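Local coordinates for hypothetical protein (Pectobacterium atrosepticum SCRI1043, PDB 2P7I) that probably transfers methyl groups from S-adenosylmethionine to a substrate not yet identified, as a member of the SAM-dependent methyltransferase superfamily, at residues Phe41-Leu49 against Leu100-Leu109. Numbering follows the deposited sequence.
Sequences FRPGNLLEL and LPRRYDNIVL
Asn106 buries its amide in the turn made by residues 42-45 and bonds to it at three points. Asn106 OD1 takes the backbone N of Arg42 at 2.8 Å, in the carbonyl plane and on a lone pair. Asn106 ND2 spends one N-H on Arg42 O, 2.8 Å away, and the other on Asn45 O at 3.1 Å; both acceptors lie in the amide plane, which holds its rotation, and a backbone N-H facing OD1 with two carbonyls facing ND2 settles its orientation. Next door, Asp105 OD2 accepts Asn45 N through its anti lone pair, while Asp105 N returns a bond of 2.9 Å to Asn45 OD1. Asn45 CG sits between the backbone N and the carbonyl carbon (chi1 63°), which brings OD1 to that N-H.

Beyond this turn the two strands run parallel, 16° apart, joined by Leu47 N to Asn106 O, Val108 N to Leu47 O (2.7 Å) and Leu49 N to Val108 O. A water bridges Leu49 O and Val108 O. On one face, Leu47 CB sits over the Tyr104 ring in a CH-pi contact, and Leu47 CD2 meets Leu100 CD1 tip to tip at 3.6 Å. On the other, Leu46 CD1 touches Val108 CG2.

These are neighbouring central strands of the Rossmann-like methyltransferase sheet, and the asparagine and aspartate side chains fasten the entry turn of strand 46-49 before the regular backbone pairing begins.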
ATOM      1  N   PHE B  41      -7.011  20.315 -16.664  1.00 28.81           N
ATOM      2  CA  PHE B  41      -7.073  20.904 -18.000  1.00 29.48           C
ATOM      3  C   PHE B  41      -6.763  22.391 -17.943  1.00 32.57           C
ATOM      4  O   PHE B  41      -7.195  23.092 -17.024  1.00 31.71           O
ATOM      5  CB  PHE B  41      -8.437  20.717 -18.646  1.00 28.43           C
ATOM      6  CG  PHE B  41      -8.690  19.348 -19.254  1.00 29.95           C
ATOM      7  CD1 PHE B  41      -7.703  18.635 -19.927  1.00 30.36           C
ATOM      8  CD2 PHE B  41      -9.973  18.809 -19.217  1.00 29.70           C
ATOM      9  CE1 PHE B  41      -7.990  17.391 -20.522  1.00 28.73           C
ATOM     10  CE2 PHE B  41     -10.258  17.582 -19.779  1.00 31.40           C
ATOM     11  CZ  PHE B  41      -9.272  16.864 -20.433  1.00 30.06           C
ATOM     12  N   ARG B  42      -5.961  22.836 -18.907  1.00 31.23           N
ATOM     13  CA  ARG B  42      -5.662  24.245 -19.113  1.00 33.20           C
ATOM     14  C   ARG B  42      -6.600  24.841 -20.149  1.00 31.23           C
ATOM     15  O   ARG B  42      -6.993  24.167 -21.100  1.00 32.65           O
ATOM     16  CB  ARG B  42      -4.257  24.387 -19.688  1.00 32.99           C
ATOM     17  CG  ARG B  42      -3.150  23.775 -18.892  1.00 36.52           C
ATOM     18  CD  ARG B  42      -2.742  24.680 -17.795  1.00 40.76           C
ATOM     19  NE  ARG B  42      -2.352  25.942 -18.383  1.00 51.35           N
ATOM     20  CZ  ARG B  42      -2.388  27.111 -17.765  1.00 62.68           C
ATOM     21  NH1 ARG B  42      -2.773  27.196 -16.491  1.00 72.33           N
ATOM     22  NH2 ARG B  42      -2.030  28.204 -18.431  1.00 61.65           N
ATOM     23  N   PRO B  43      -6.908  26.138 -20.029  1.00 33.18           N
ATOM     24  CA  PRO B  43      -7.707  26.750 -21.108  1.00 32.48           C
ATOM     25  C   PRO B  43      -6.870  26.797 -22.360  1.00 30.69           C
ATOM     26  O   PRO B  43      -5.648  26.877 -22.269  1.00 30.00           O
ATOM     27  CB  PRO B  43      -7.973  28.169 -20.599  1.00 34.26           C
ATOM     28  CG  PRO B  43      -6.866  28.418 -19.557  1.00 36.66           C
ATOM     29  CD  PRO B  43      -6.529  27.092 -18.971  1.00 34.95           C
ATOM     30  N   GLY B  44      -7.498  26.683 -23.520  1.00 29.38           N
ATOM     31  CA  GLY B  44      -6.766  26.825 -24.774  1.00 29.77           C
ATOM     32  C   GLY B  44      -7.051  25.638 -25.636  1.00 29.99           C
ATOM     33  O   GLY B  44      -8.152  25.161 -25.645  1.00 31.60           O
ATOM     34  N   ASN B  45      -6.035  25.127 -26.320  1.00 28.95           N
ATOM     35  CA  ASN B  45      -6.223  24.027 -27.261  1.00 28.21           C
ATOM     36  C   ASN B  45      -5.700  22.684 -26.719  1.00 27.51           C
ATOM     37  O   ASN B  45      -5.089  22.627 -25.672  1.00 31.00           O
ATOM     38  CB  ASN B  45      -5.573  24.367 -28.598  1.00 25.85           C
ATOM     39  CG  ASN B  45      -4.079  24.539 -28.485  1.00 33.05           C
ATOM     40  OD1 ASN B  45      -3.504  24.360 -27.406  1.00 31.31           O
ATOM     41  ND2 ASN B  45      -3.432  24.835 -29.596  1.00 31.95           N
ATOM     42  N   LEU B  46      -5.956  21.620 -27.457  1.00 29.79           N
ATOM     43  CA  LEU B  46      -5.495  20.307 -27.063  1.00 27.84           C
ATOM     44  C   LEU B  46      -4.891  19.587 -28.245  1.00 26.44           C
ATOM     45  O   LEU B  46      -5.352  19.745 -29.379  1.00 26.62           O
ATOM     46  CB  LEU B  46      -6.652  19.498 -26.475  1.00 29.60           C
ATOM     47  CG  LEU B  46      -6.324  18.081 -25.977  1.00 27.38           C
ATOM     48  CD1 LEU B  46      -7.081  17.740 -24.717  1.00 27.80           C
ATOM     49  CD2 LEU B  46      -6.625  17.087 -27.067  1.00 28.25           C
ATOM     50  N   LEU B  47      -3.842  18.812 -27.968  1.00 27.47           N
ATOM     51  CA  LEU B  47      -3.226  17.914 -28.920  1.00 26.06           C
ATOM     52  C   LEU B  47      -3.408  16.473 -28.418  1.00 25.45           C
ATOM     53  O   LEU B  47      -3.030  16.162 -27.289  1.00 27.61           O
ATOM     54  CB  LEU B  47      -1.732  18.235 -29.071  1.00 27.98           C
ATOM     55  CG  LEU B  47      -0.857  17.316 -29.935  1.00 25.62           C
ATOM     56  CD1 LEU B  47      -1.194  17.322 -31.428  1.00 25.65           C
ATOM     57  CD2 LEU B  47       0.653  17.694 -29.725  1.00 27.96           C
ATOM     58  N   GLU B  48      -3.976  15.605 -29.253  1.00 26.65           N
ATOM     59  CA  GLU B  48      -4.156  14.182 -28.932  1.00 26.94           C
ATOM     60  C   GLU B  48      -3.212  13.350 -29.789  1.00 27.54           C
ATOM     61  O   GLU B  48      -3.383  13.238 -31.013  1.00 27.65           O
ATOM     62  CB  GLU B  48      -5.606  13.723 -29.106  1.00 25.44           C
ATOM     63  CG  GLU B  48      -5.787  12.238 -28.779  1.00 28.12           C
ATOM     64  CD  GLU B  48      -7.184  11.684 -29.040  1.00 33.79           C
ATOM     65  OE1 GLU B  48      -7.980  12.282 -29.796  1.00 39.36           O
ATOM     66  OE2 GLU B  48      -7.451  10.588 -28.504  1.00 27.18           O
ATOM     67  N   LEU B  49      -2.188  12.807 -29.142  1.00 28.92           N
ATOM     68  CA  LEU B  49      -1.182  12.003 -29.812  1.00 28.74           C
ATOM     69  C   LEU B  49      -1.619  10.553 -29.822  1.00 29.03           C
ATOM     70  O   LEU B  49      -1.834   9.961 -28.770  1.00 30.10           O
ATOM     71  CB  LEU B  49       0.166  12.163 -29.102  1.00 29.28           C
ATOM     72  CG  LEU B  49       0.769  13.562 -29.243  1.00 28.35           C
ATOM     73  CD1 LEU B  49       1.970  13.745 -28.330  1.00 26.86           C
ATOM     74  CD2 LEU B  49       1.122  13.793 -30.716  1.00 28.03           C
ATOM     75  N   LEU B 100       4.127  20.179 -36.500  1.00 35.23           N
ATOM     76  CA  LEU B 100       2.882  20.767 -36.039  1.00 32.42           C
ATOM     77  C   LEU B 100       2.946  22.275 -36.185  1.00 33.11           C
ATOM     78  O   LEU B 100       3.999  22.874 -35.999  1.00 35.11           O
ATOM     79  CB  LEU B 100       2.594  20.367 -34.586  1.00 32.48           C
ATOM     80  CG  LEU B 100       2.556  18.849 -34.398  1.00 32.26           C
ATOM     81  CD1 LEU B 100       2.116  18.476 -32.971  1.00 26.25           C
ATOM     82  CD2 LEU B 100       1.674  18.217 -35.454  1.00 34.72           C
ATOM     83  N   PRO B 101       1.811  22.897 -36.487  1.00 32.46           N
ATOM     84  CA  PRO B 101       1.786  24.323 -36.781  1.00 34.94           C
ATOM     85  C   PRO B 101       1.915  25.232 -35.583  1.00 33.65           C
ATOM     86  O   PRO B 101       2.100  26.424 -35.746  1.00 33.49           O
ATOM     87  CB  PRO B 101       0.406  24.514 -37.411  1.00 35.96           C
ATOM     88  CG  PRO B 101      -0.437  23.457 -36.813  1.00 36.54           C
ATOM     89  CD  PRO B 101       0.480  22.278 -36.618  1.00 33.90           C
ATOM     90  N   ARG B 102       1.855  24.666 -34.390  1.00 32.59           N
ATOM     91  CA  ARG B 102       1.529  25.422 -33.201  1.00 33.22           C
ATOM     92  C   ARG B 102       2.089  24.680 -31.984  1.00 30.31           C
ATOM     93  O   ARG B 102       2.558  23.560 -32.118  1.00 30.29           O
ATOM     94  CB  ARG B 102       0.006  25.464 -33.133  1.00 35.05           C
ATOM     95  CG  ARG B 102      -0.597  26.628 -32.389  1.00 48.21           C
ATOM     96  CD  ARG B 102      -1.970  27.001 -32.993  1.00 56.76           C
ATOM     97  NE  ARG B 102      -2.799  25.819 -33.303  1.00 64.47           N
ATOM     98  CZ  ARG B 102      -3.979  25.522 -32.739  1.00 64.18           C
ATOM     99  NH1 ARG B 102      -4.534  26.318 -31.831  1.00 63.13           N
ATOM    100  NH2 ARG B 102      -4.623  24.419 -33.103  1.00 62.54           N
ATOM    101  N   ARG B 103       2.057  25.322 -30.822  1.00 28.38           N
ATOM    102  CA  ARG B 103       2.240  24.647 -29.554  1.00 27.41           C
ATOM    103  C   ARG B 103       0.881  24.516 -28.850  1.00 28.08           C
ATOM    104  O   ARG B 103      -0.085  25.199 -29.207  1.00 28.16           O
ATOM    105  CB  ARG B 103       3.241  25.388 -28.680  1.00 25.79           C
ATOM    106  CG  ARG B 103       4.676  25.242 -29.167  1.00 29.34           C
ATOM    107  CD  ARG B 103       5.641  25.897 -28.224  1.00 31.56           C
ATOM    108  NE  ARG B 103       6.969  25.255 -28.269  1.00 40.44           N
ATOM    109  CZ  ARG B 103       7.954  25.596 -29.102  1.00 38.23           C
ATOM    110  NH1 ARG B 103       7.794  26.557 -30.003  1.00 45.34           N
ATOM    111  NH2 ARG B 103       9.107  24.956 -29.063  1.00 36.39           N
ATOM    112  N   TYR B 104       0.817  23.630 -27.851  1.00 26.32           N
ATOM    113  CA  TYR B 104      -0.456  23.193 -27.289  1.00 25.47           C
ATOM    114  C   TYR B 104      -0.512  23.305 -25.767  1.00 26.57           C
ATOM    115  O   TYR B 104       0.473  23.017 -25.041  1.00 26.79           O
ATOM    116  CB  TYR B 104      -0.768  21.770 -27.747  1.00 25.49           C
ATOM    117  CG  TYR B 104      -0.772  21.697 -29.253  1.00 25.26           C
ATOM    118  CD1 TYR B 104       0.415  21.523 -29.948  1.00 26.35           C
ATOM    119  CD2 TYR B 104      -1.943  21.895 -29.989  1.00 29.85           C
ATOM    120  CE1 TYR B 104       0.431  21.480 -31.331  1.00 27.26           C
ATOM    121  CE2 TYR B 104      -1.933  21.870 -31.384  1.00 29.16           C
ATOM    122  CZ  TYR B 104      -0.726  21.656 -32.043  1.00 28.91           C
ATOM    123  OH  TYR B 104      -0.652  21.632 -33.426  1.00 34.81           O
ATOM    124  N   ASP B 105      -1.680  23.731 -25.300  1.00 27.31           N
ATOM    125  CA  ASP B 105      -1.908  23.968 -23.878  1.00 27.30           C
ATOM    126  C   ASP B 105      -2.121  22.677 -23.098  1.00 25.72           C
ATOM    127  O   ASP B 105      -1.810  22.607 -21.918  1.00 25.68           O
ATOM    128  CB  ASP B 105      -3.104  24.898 -23.707  1.00 26.62           C
ATOM    129  CG  ASP B 105      -2.879  26.224 -24.392  1.00 35.34           C
ATOM    130  OD1 ASP B 105      -1.969  26.958 -23.941  1.00 33.56           O
ATOM    131  OD2 ASP B 105      -3.589  26.505 -25.384  1.00 36.12           O
ATOM    132  N   ASN B 106      -2.654  21.673 -23.786  1.00 25.59           N
ATOM    133  CA  ASN B 106      -2.948  20.356 -23.236  1.00 25.45           C
ATOM    134  C   ASN B 106      -2.488  19.324 -24.257  1.00 28.71           C
ATOM    135  O   ASN B 106      -2.834  19.421 -25.441  1.00 29.05           O
ATOM    136  CB  ASN B 106      -4.467  20.172 -23.010  1.00 26.70           C
ATOM    137  CG  ASN B 106      -5.060  21.206 -22.056  1.00 29.78           C
ATOM    138  OD1 ASN B 106      -5.092  21.003 -20.833  1.00 30.06           O
ATOM    139  ND2 ASN B 106      -5.554  22.314 -22.619  1.00 26.01           N
ATOM    140  N   ILE B 107      -1.712  18.334 -23.814  1.00 26.68           N
ATOM    141  CA  ILE B 107      -1.300  17.230 -24.703  1.00 25.48           C
ATOM    142  C   ILE B 107      -1.708  15.927 -24.079  1.00 27.05           C
ATOM    143  O   ILE B 107      -1.439  15.709 -22.893  1.00 26.90           O
ATOM    144  CB  ILE B 107       0.220  17.266 -25.017  1.00 26.39           C
ATOM    145  CG1 ILE B 107       0.550  18.605 -25.708  1.00 26.67           C
ATOM    146  CG2 ILE B 107       0.600  16.049 -25.901  1.00 21.90           C
ATOM    147  CD1 ILE B 107       2.043  18.814 -26.050  1.00 25.50           C
ATOM    148  N   VAL B 108      -2.407  15.087 -24.836  1.00 26.73           N
ATOM    149  CA  VAL B 108      -2.898  13.825 -24.306  1.00 25.86           C
ATOM    150  C   VAL B 108      -2.111  12.693 -24.937  1.00 27.12           C
ATOM    151  O   VAL B 108      -2.036  12.602 -26.162  1.00 27.46           O
ATOM    152  CB  VAL B 108      -4.423  13.635 -24.550  1.00 29.47           C
ATOM    153  CG1 VAL B 108      -4.843  12.175 -24.237  1.00 26.05           C
ATOM    154  CG2 VAL B 108      -5.229  14.636 -23.720  1.00 31.83           C
ATOM    155  N   LEU B 109      -1.473  11.872 -24.081  1.00 25.69           N
ATOM    156  CA  LEU B 109      -0.784  10.651 -24.537  1.00 26.83           C
ATOM    157  C   LEU B 109      -1.202   9.469 -23.664  1.00 26.61           C
ATOM    158  O   LEU B 109      -0.582   9.170 -22.627  1.00 25.55           O
ATOM    159  CB  LEU B 109       0.740  10.847 -24.559  1.00 27.62           C
ATOM    160  CG  LEU B 109       1.594   9.822 -25.294  1.00 25.19           C
ATOM    161  CD1 LEU B 109       1.450   9.841 -26.851  1.00 23.76           C
ATOM    162  CD2 LEU B 109       3.083   9.967 -24.856  1.00 25.14           C
TER
HETATM  163  O   HOH W   1      -3.315   9.700 -26.654  1.00 30.25           O